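Local coordinates for protein PHOX (Pseudomonas fluorescens, PDB 4A9V) that hydrolyses phosphate esters as an alkaline phosphatase, using an iron-calcium cofactor held in a beta-propeller, at residues Gly65-Gly70 with Tyr91-Tyr96; Arg95-His100 with Val110-Ala115; Gly530-Gly535 with Ile549-Glu554. All coordinates share one frame; numbering follows the deposited sequence.

Interaction 1. Residues Gly65-Gly70 with Tyr91-Tyr96; sequences GDNNDG and YTNYRY. With LI (lithium ion), chain D.
D66 lies across from T92 and N67 from Y91, their CA atoms 5.5 Å and 5.8 Å apart, as the chain at 65-70 comes up to a strand and that at 91-96 runs into a short helix. Here two unlike polar side chains on successive residues secure one loop in different ways. The side chain of N67 reaches N93 from the opposite direction, and the two amides exchange bonds. N93 ND2 gives a hydrogen to N67 OD1 at 2.9 Å, while N67 ND2 returns one to N93 OD1 at 3.0 Å, almost straight at 171°. The amide planes are twisted 57° apart, so N67 ND2 arrives above the N93 carbonyl plane although N93 OD1 lies in the plane of the N67 amide. That same nitrogen hangs over the centre of the Y91 ring, 3.1 Å above its plane. Y91 presents this face because its CG sits between the backbone N and the carbonyl carbon (chi1 69°), which folds the ring back over N67. An alanine at N67 would remove the whole amide and would probably leave the N93 amide without its partner amide and take away the N-H group lying over the Y91 ring. D66, one residue earlier, grips the same loop by its carboxylate: its OD2 accepts T92 OG1 at 2.7 Å through the anti lone pair, and a water joins that oxygen to N93 ND2. D66 OD1 meanwhile accepts the backbone N of N67. S571 adds a further hydrogen bond at N67 OD1. The chain then enters strand 68-76, an outer strand of an antiparallel sheet, where D69 contributes to the diiron pocket and holds a lithium ion. Residues 91-93 lead from the adjacent strand 82-89 to helix 94-97.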
# COMPACT_ATOMS: atom_id res chain seq x y z
N GLY A 65 3.06 10.58 -11.72
CA GLY A 65 4.22 9.78 -11.36
C GLY A 65 4.13 8.37 -11.90
O GLY A 65 3.18 8.00 -12.60
N ASP A 66 5.16 7.59 -11.61
CA ASP A 66 5.30 6.23 -12.13
C ASP A 66 4.68 5.23 -11.15
O ASP A 66 4.34 5.55 -10.02
CB ASP A 66 6.78 5.93 -12.38
CG ASP A 66 7.01 4.92 -13.50
OD1 ASP A 66 6.03 4.29 -13.96
OD2 ASP A 66 8.19 4.74 -13.88
N ASN A 67 4.51 4.00 -11.63
CA ASN A 67 4.08 2.88 -10.82
C ASN A 67 3.00 3.25 -9.81
O ASN A 67 3.14 3.02 -8.60
CB ASN A 67 5.28 2.17 -10.19
CG ASN A 67 6.11 1.43 -11.23
OD1 ASN A 67 5.65 1.19 -12.35
ND2 ASN A 67 7.33 1.05 -10.87
N ASN A 68 1.84 3.62 -10.32
CA ASN A 68 0.75 4.05 -9.45
C ASN A 68 0.21 2.89 -8.63
O ASN A 68 0.24 1.73 -9.06
CB ASN A 68 -0.37 4.76 -10.22
CG ASN A 68 -0.88 3.97 -11.41
OD1 ASN A 68 -0.72 4.43 -12.54
ND2 ASN A 68 -1.82 3.08 -11.14
N ASP A 69 -0.08 3.19 -7.37
CA ASP A 69 -0.28 2.17 -6.36
C ASP A 69 -1.57 2.52 -5.58
O ASP A 69 -2.62 2.73 -6.18
CB ASP A 69 0.99 2.06 -5.50
CG ASP A 69 1.16 0.70 -4.85
OD1 ASP A 69 0.14 0.03 -4.56
OD2 ASP A 69 2.33 0.32 -4.58
N GLY A 70 -1.50 2.63 -4.26
CA GLY A 70 -2.71 2.93 -3.49
C GLY A 70 -3.29 4.29 -3.85
O GLY A 70 -2.56 5.21 -4.23
N TYR A 91 7.43 3.67 -7.18
CA TYR A 91 8.81 3.56 -7.62
C TYR A 91 8.84 3.72 -9.12
O TYR A 91 7.84 4.14 -9.71
CB TYR A 91 9.47 2.25 -7.13
CG TYR A 91 8.96 0.97 -7.77
CD1 TYR A 91 7.74 0.42 -7.41
CD2 TYR A 91 9.76 0.25 -8.64
CE1 TYR A 91 7.32 -0.80 -7.91
CE2 TYR A 91 9.34 -0.96 -9.17
CZ TYR A 91 8.13 -1.48 -8.79
OH TYR A 91 7.68 -2.68 -9.30
N THR A 92 9.99 3.49 -9.73
CA THR A 92 10.11 3.70 -11.17
C THR A 92 10.88 2.56 -11.82
O THR A 92 11.52 1.76 -11.14
CB THR A 92 10.72 5.08 -11.51
OG1 THR A 92 10.67 5.30 -12.93
CG2 THR A 92 12.15 5.18 -11.03
N ASN A 93 10.75 2.47 -13.13
CA ASN A 93 11.29 1.36 -13.90
C ASN A 93 12.40 1.90 -14.80
O ASN A 93 12.12 2.58 -15.79
CB ASN A 93 10.18 0.78 -14.76
CG ASN A 93 8.92 0.51 -13.96
OD1 ASN A 93 8.94 -0.25 -13.00
ND2 ASN A 93 7.83 1.19 -14.31
N TYR A 94 13.65 1.74 -14.38
CA TYR A 94 14.76 2.38 -15.07
C TYR A 94 14.81 2.01 -16.56
O TYR A 94 15.25 2.81 -17.38
CB TYR A 94 16.10 2.04 -14.41
CG TYR A 94 16.29 2.60 -13.01
CD1 TYR A 94 15.57 3.70 -12.56
CD2 TYR A 94 17.24 2.06 -12.16
CE1 TYR A 94 15.81 4.25 -11.31
CE2 TYR A 94 17.50 2.62 -10.92
CZ TYR A 94 16.82 3.75 -10.52
OH TYR A 94 17.03 4.31 -9.28
N ARG A 95 14.38 0.80 -16.91
CA ARG A 95 14.40 0.40 -18.32
C ARG A 95 13.55 1.29 -19.20
O ARG A 95 13.81 1.39 -20.40
CB ARG A 95 14.00 -1.07 -18.49
CG ARG A 95 12.53 -1.38 -18.31
CD ARG A 95 12.26 -2.87 -18.36
NE ARG A 95 12.60 -3.44 -19.66
CZ ARG A 95 13.18 -4.63 -19.83
NH1 ARG A 95 13.36 -5.43 -18.79
NH2 ARG A 95 13.40 -5.08 -21.05
N TYR A 96 12.55 1.94 -18.61
CA TYR A 96 11.66 2.84 -19.34
C TYR A 96 11.88 4.31 -19.00
O TYR A 96 11.52 5.18 -19.79
CB TYR A 96 10.19 2.45 -19.11
CG TYR A 96 9.88 1.02 -19.47
CD1 TYR A 96 10.19 0.51 -20.72
CD2 TYR A 96 9.26 0.17 -18.56
CE1 TYR A 96 9.91 -0.79 -21.05
CE2 TYR A 96 8.96 -1.14 -18.89
CZ TYR A 96 9.31 -1.62 -20.13
OH TYR A 96 9.08 -2.93 -20.47
LI LI D . 1.70 -1.57 -3.65
O HOH W 1 8.38 3.39 -16.20
O HOH W 2 3.01 -2.01 -3.69
O HOH W 3 0.34 -1.72 -2.47

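Interaction 2. Residues Arg95-His100 with Val110-Ala115; sequences RYLYPH and VRKALA. With EDO (1,2-ethanediol), chain J.
K112 and L97 run antiparallel alongside each other, aliphatic length against aliphatic length, until the lysine nitrogen arrives at the leucine backbone. The K112 chain is extended throughout, its CG anti to the backbone N (chi1 -178°), and this full reach brings NZ within 3.0 Å of L97 O, to which it donates a hydrogen bond, with NZ tilted 26° from the carbonyl plane. NZ also bonds G55 O, so two backbone carbonyls grip the buried ammonium group. On the way, K112 CE touches L97 CD1 at 3.6 Å. The setting is a helix-to-helix packing in the connection between strands 82-89 and 118-127 of one antiparallel sheet: the end of the short helix 94-97 rests against helix 107-115. Y98, where the chain leaves the helix, also runs counter to K112, with its CE1 approaching K112 CD obliquely. The tyrosine hydroxyl carries on to the methyl group of A113, OH to CB at 3.6 Å, and is hydrogen-bonded to D109 O. The two branches of L97 divide the work: while CD1 follows the lysine, CD2 lies over one face of the Y98 ring, toward its rim, and meets A113 CA at 3.9 Å.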
# COMPACT_ATOMS: atom_id res chain seq x y z
N ARG A 95 14.38 0.80 -16.91
CA ARG A 95 14.40 0.40 -18.32
C ARG A 95 13.55 1.29 -19.20
O ARG A 95 13.81 1.39 -20.40
CB ARG A 95 14.00 -1.07 -18.49
CG ARG A 95 12.53 -1.38 -18.31
CD ARG A 95 12.26 -2.87 -18.36
NE ARG A 95 12.60 -3.44 -19.66
CZ ARG A 95 13.18 -4.63 -19.83
NH1 ARG A 95 13.36 -5.43 -18.79
NH2 ARG A 95 13.40 -5.08 -21.05
N TYR A 96 12.55 1.94 -18.61
CA TYR A 96 11.66 2.84 -19.34
C TYR A 96 11.88 4.31 -19.00
O TYR A 96 11.52 5.18 -19.79
CB TYR A 96 10.19 2.45 -19.11
CG TYR A 96 9.88 1.02 -19.47
CD1 TYR A 96 10.19 0.51 -20.72
CD2 TYR A 96 9.26 0.17 -18.56
CE1 TYR A 96 9.91 -0.79 -21.05
CE2 TYR A 96 8.96 -1.14 -18.89
CZ TYR A 96 9.31 -1.62 -20.13
OH TYR A 96 9.08 -2.93 -20.47
N LEU A 97 12.43 4.60 -17.83
CA LEU A 97 12.51 5.98 -17.36
C LEU A 97 13.53 6.80 -18.16
O LEU A 97 13.29 7.97 -18.46
CB LEU A 97 12.86 6.01 -15.87
CG LEU A 97 12.97 7.40 -15.25
CD1 LEU A 97 11.66 8.17 -15.37
CD2 LEU A 97 13.41 7.31 -13.80
N TYR A 98 14.68 6.19 -18.42
CA TYR A 98 15.81 6.87 -19.06
C TYR A 98 15.98 6.36 -20.48
O TYR A 98 15.76 5.18 -20.74
CB TYR A 98 17.10 6.59 -18.28
CG TYR A 98 17.03 6.91 -16.81
CD1 TYR A 98 16.80 8.21 -16.36
CD2 TYR A 98 17.19 5.91 -15.86
CE1 TYR A 98 16.81 8.51 -15.01
CE2 TYR A 98 17.23 6.20 -14.51
CZ TYR A 98 17.00 7.49 -14.08
OH TYR A 98 16.98 7.74 -12.72
N PRO A 99 16.54 7.18 -21.38
CA PRO A 99 16.79 6.67 -22.73
C PRO A 99 17.78 5.51 -22.72
O PRO A 99 17.66 4.58 -23.52
CB PRO A 99 17.38 7.86 -23.48
CG PRO A 99 17.07 9.06 -22.66
CD PRO A 99 16.91 8.60 -21.24
N HIS A 100 18.74 5.57 -21.81
CA HIS A 100 19.77 4.54 -21.70
C HIS A 100 19.25 3.27 -21.07
O HIS A 100 19.89 2.22 -21.18
CB HIS A 100 20.99 5.06 -20.94
CG HIS A 100 20.67 5.65 -19.58
ND1 HIS A 100 20.35 4.89 -18.52
CD2 HIS A 100 20.77 6.96 -19.11
CE1 HIS A 100 20.24 5.67 -17.43
NE2 HIS A 100 20.46 6.94 -17.80
N VAL A 110 18.97 11.11 -10.89
CA VAL A 110 18.44 10.80 -9.56
C VAL A 110 17.26 11.70 -9.20
O VAL A 110 16.22 11.23 -8.73
CB VAL A 110 19.54 10.91 -8.49
CG1 VAL A 110 18.94 10.80 -7.10
CG2 VAL A 110 20.59 9.82 -8.71
N ARG A 111 17.37 12.99 -9.53
CA ARG A 111 16.24 13.90 -9.37
C ARG A 111 15.02 13.42 -10.16
O ARG A 111 13.88 13.48 -9.68
CB ARG A 111 16.64 15.29 -9.84
CG ARG A 111 15.55 16.33 -9.67
CD ARG A 111 15.94 17.62 -10.35
NE ARG A 111 14.78 18.51 -10.45
CZ ARG A 111 14.79 19.66 -11.11
NH1 ARG A 111 15.88 20.06 -11.75
NH2 ARG A 111 13.70 20.42 -11.14
N LYS A 112 15.24 12.90 -11.36
CA LYS A 112 14.16 12.42 -12.20
C LYS A 112 13.47 11.18 -11.61
O LYS A 112 12.25 11.06 -11.65
CB LYS A 112 14.71 12.11 -13.59
CG LYS A 112 13.69 11.64 -14.61
CD LYS A 112 14.30 11.63 -16.00
CE LYS A 112 13.49 10.80 -16.96
NZ LYS A 112 14.03 10.86 -18.35
N ALA A 113 14.25 10.27 -11.01
CA ALA A 113 13.69 9.11 -10.32
C ALA A 113 12.88 9.55 -9.10
O ALA A 113 11.76 9.08 -8.89
CB ALA A 113 14.79 8.14 -9.91
N LEU A 114 13.42 10.45 -8.30
CA LEU A 114 12.69 10.96 -7.14
C LEU A 114 11.40 11.67 -7.55
O LEU A 114 10.38 11.58 -6.86
CB LEU A 114 13.59 11.91 -6.34
CG LEU A 114 14.57 11.19 -5.41
CD1 LEU A 114 15.77 12.07 -5.10
CD2 LEU A 114 13.89 10.77 -4.12
N ALA A 115 11.42 12.30 -8.72
CA ALA A 115 10.26 13.00 -9.26
C ALA A 115 9.12 12.04 -9.59
O ALA A 115 7.96 12.43 -9.62
CB ALA A 115 10.65 13.79 -10.49
C1 EDO J . 13.79 3.40 -24.48
O1 EDO J . 12.59 4.16 -24.60
C2 EDO J . 14.25 3.38 -23.02
O2 EDO J . 13.59 4.42 -22.30

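Interaction 3. Residues Gly530-Gly535 with Ile549-Glu554. With LI (lithium ion), chain G.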
# COMPACT_ATOMS: atom_id res chain seq x y z
N GLY A 530 3.15 -8.67 -16.99
CA GLY A 530 4.20 -8.10 -16.17
C GLY A 530 3.73 -7.13 -15.10
O GLY A 530 4.55 -6.62 -14.35
N CYS A 531 2.42 -6.85 -15.05
CA CYS A 531 1.88 -5.90 -14.08
C CYS A 531 1.62 -6.56 -12.73
O CYS A 531 1.57 -7.79 -12.62
CB CYS A 531 0.58 -5.26 -14.60
SG CYS A 531 -0.92 -6.23 -14.32
N GLU A 532 1.36 -5.74 -11.73
CA GLU A 532 0.49 -6.14 -10.64
C GLU A 532 -0.74 -5.24 -10.60
O GLU A 532 -0.75 -4.16 -11.19
CB GLU A 532 1.21 -6.14 -9.29
CG GLU A 532 1.61 -4.78 -8.75
CD GLU A 532 2.53 -4.89 -7.54
OE1 GLU A 532 3.75 -5.07 -7.75
OE2 GLU A 532 2.04 -4.79 -6.39
N VAL A 533 -1.81 -5.76 -10.01
CA VAL A 533 -3.07 -5.05 -9.91
C VAL A 533 -3.13 -4.47 -8.50
O VAL A 533 -2.96 -5.21 -7.53
CB VAL A 533 -4.24 -6.02 -10.16
CG1 VAL A 533 -5.57 -5.33 -9.92
CG2 VAL A 533 -4.17 -6.57 -11.58
N THR A 534 -3.23 -3.15 -8.40
CA THR A 534 -3.08 -2.48 -7.13
C THR A 534 -3.77 -1.12 -7.18
O THR A 534 -3.82 -0.50 -8.23
CB THR A 534 -1.59 -2.35 -6.77
OG1 THR A 534 -1.47 -1.88 -5.42
CG2 THR A 534 -0.85 -1.45 -7.74
N GLY A 535 -4.27 -0.67 -6.04
CA GLY A 535 -5.02 0.57 -5.98
C GLY A 535 -6.48 0.32 -6.32
O GLY A 535 -6.79 -0.26 -7.36
N ILE A 549 -3.04 -0.44 -12.61
CA ILE A 549 -2.20 -1.41 -13.28
C ILE A 549 -0.77 -0.89 -13.18
O ILE A 549 -0.42 0.13 -13.77
CB ILE A 549 -2.61 -1.55 -14.76
CG1 ILE A 549 -4.06 -2.02 -14.89
CG2 ILE A 549 -1.65 -2.48 -15.49
CD1 ILE A 549 -4.38 -3.34 -14.21
N GLN A 550 0.01 -1.53 -12.32
CA GLN A 550 1.33 -1.05 -11.95
C GLN A 550 2.41 -1.85 -12.67
O GLN A 550 2.33 -3.08 -12.77
CB GLN A 550 1.51 -1.15 -10.43
CG GLN A 550 2.73 -0.40 -9.90
CD GLN A 550 3.08 -0.78 -8.48
OE1 GLN A 550 3.19 -1.97 -8.16
NE2 GLN A 550 3.29 0.22 -7.63
N HIS A 551 3.43 -1.13 -13.13
CA HIS A 551 4.58 -1.70 -13.84
C HIS A 551 4.24 -2.74 -14.87
O HIS A 551 4.91 -3.77 -14.97
CB HIS A 551 5.67 -2.21 -12.87
CG HIS A 551 5.21 -3.34 -11.95
ND1 HIS A 551 5.01 -4.60 -12.37
CD2 HIS A 551 4.99 -3.34 -10.58
CE1 HIS A 551 4.67 -5.37 -11.33
NE2 HIS A 551 4.66 -4.60 -10.23
N PRO A 552 3.29 -2.44 -15.77
CA PRO A 552 3.15 -3.35 -16.90
C PRO A 552 4.46 -3.51 -17.65
O PRO A 552 5.19 -2.53 -17.85
CB PRO A 552 2.09 -2.66 -17.78
CG PRO A 552 2.21 -1.22 -17.43
CD PRO A 552 2.55 -1.18 -15.97
N GLY A 553 4.79 -4.74 -18.03
CA GLY A 553 6.02 -4.98 -18.77
C GLY A 553 7.28 -4.79 -17.94
O GLY A 553 8.33 -4.48 -18.50
N GLU A 554 7.24 -5.12 -16.66
CA GLU A 554 8.43 -4.98 -15.82
C GLU A 554 9.62 -5.79 -16.34
O GLU A 554 10.77 -5.36 -16.19
CB GLU A 554 8.13 -5.34 -14.36
CG GLU A 554 7.86 -6.81 -14.11
CD GLU A 554 7.61 -7.13 -12.64
OE1 GLU A 554 7.85 -6.27 -11.77
OE2 GLU A 554 7.19 -8.28 -12.37
LI LI G . 5.33 -6.81 -7.09
O HOH W 4 4.62 -8.53 -11.35
O HOH W 5 5.91 -8.70 -7.44
O HOH W 6 5.02 -7.76 -9.46
O HOH W 7 5.72 -5.98 -5.43
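E532 and Q550 form an antiparallel hydrogen-bonded pair near the open end of the beta hairpin 532-538/544-550, in a sheet that also unites strand 30-37 with strand 572-578, consistent with the ring closure of a beta-propeller. Where the strands fray, the shapes of the residues take over from regular pairing. On the side of V533 and I549 small bumps interlock: I549 CG2 presses against C531 CB at 3.7 Å, while its other branch, through CD1, reaches V533 CG2. P552 flanks C531 beyond this, and C531 CA comes to Q550 O in a CA-H...O contact. On the side of E532 and Q550, the methyl CG2 of T534 fits against Q550 CB at 3.6 Å. Q550 lies alongside E532, their flat ends turned 81° apart; its NE2 is hydrogen-bonded to N67 O. G530, with no side chain, lets the type II beta turn from H551 to E554 come close: a beta carbon there would stand only 2.8 Å from G553 N. The H551 ring is inserted edge-on between G530 and E532. With CG between the backbone N and the carbonyl carbon (chi1 62°), the ring swings across the strand, and ND1 donates to G530 O at 2.9 Å while NE2 donates to E532 OE1 at 2.7 Å. Two in-plane bonds thus fix its rotation, and E554 OE1 covers one face toward the rim. The carboxylate of E532 stands nearly at right angles to the ring. E532 OE1 also binds a lithium ion together with D494, at a position known as a calcium-binding site of this protein. The bond E532 OE1 receives from H551 NE2 uses the anti lone pair, with an N-H...O angle of 163°.

Overall arrangement
All three contacts are buried, yet they differ in depth. Interactions 1 and 3 have their centres about 14 and 13 Å from the chain centre, beside the metals, and rely on carboxylates, amides and an imidazole, with strand pairing in interaction 3; interaction 2, centred about 22 Å from that centre and away from the annotated sites, depends mainly on aliphatic packing and one lysine. Interactions 1 and 2 share helix 94-97, and T92 OG1 packs on L97 CD2 between them. Interactions 1 and 3 bring two different sheets together: D69 OD1 and T534 OG1 are hydrogen-bonded, as are Y96 OH and G553 O. Because Y96 also belongs to 95-100, that last bond ties the helix to the hairpin's turn.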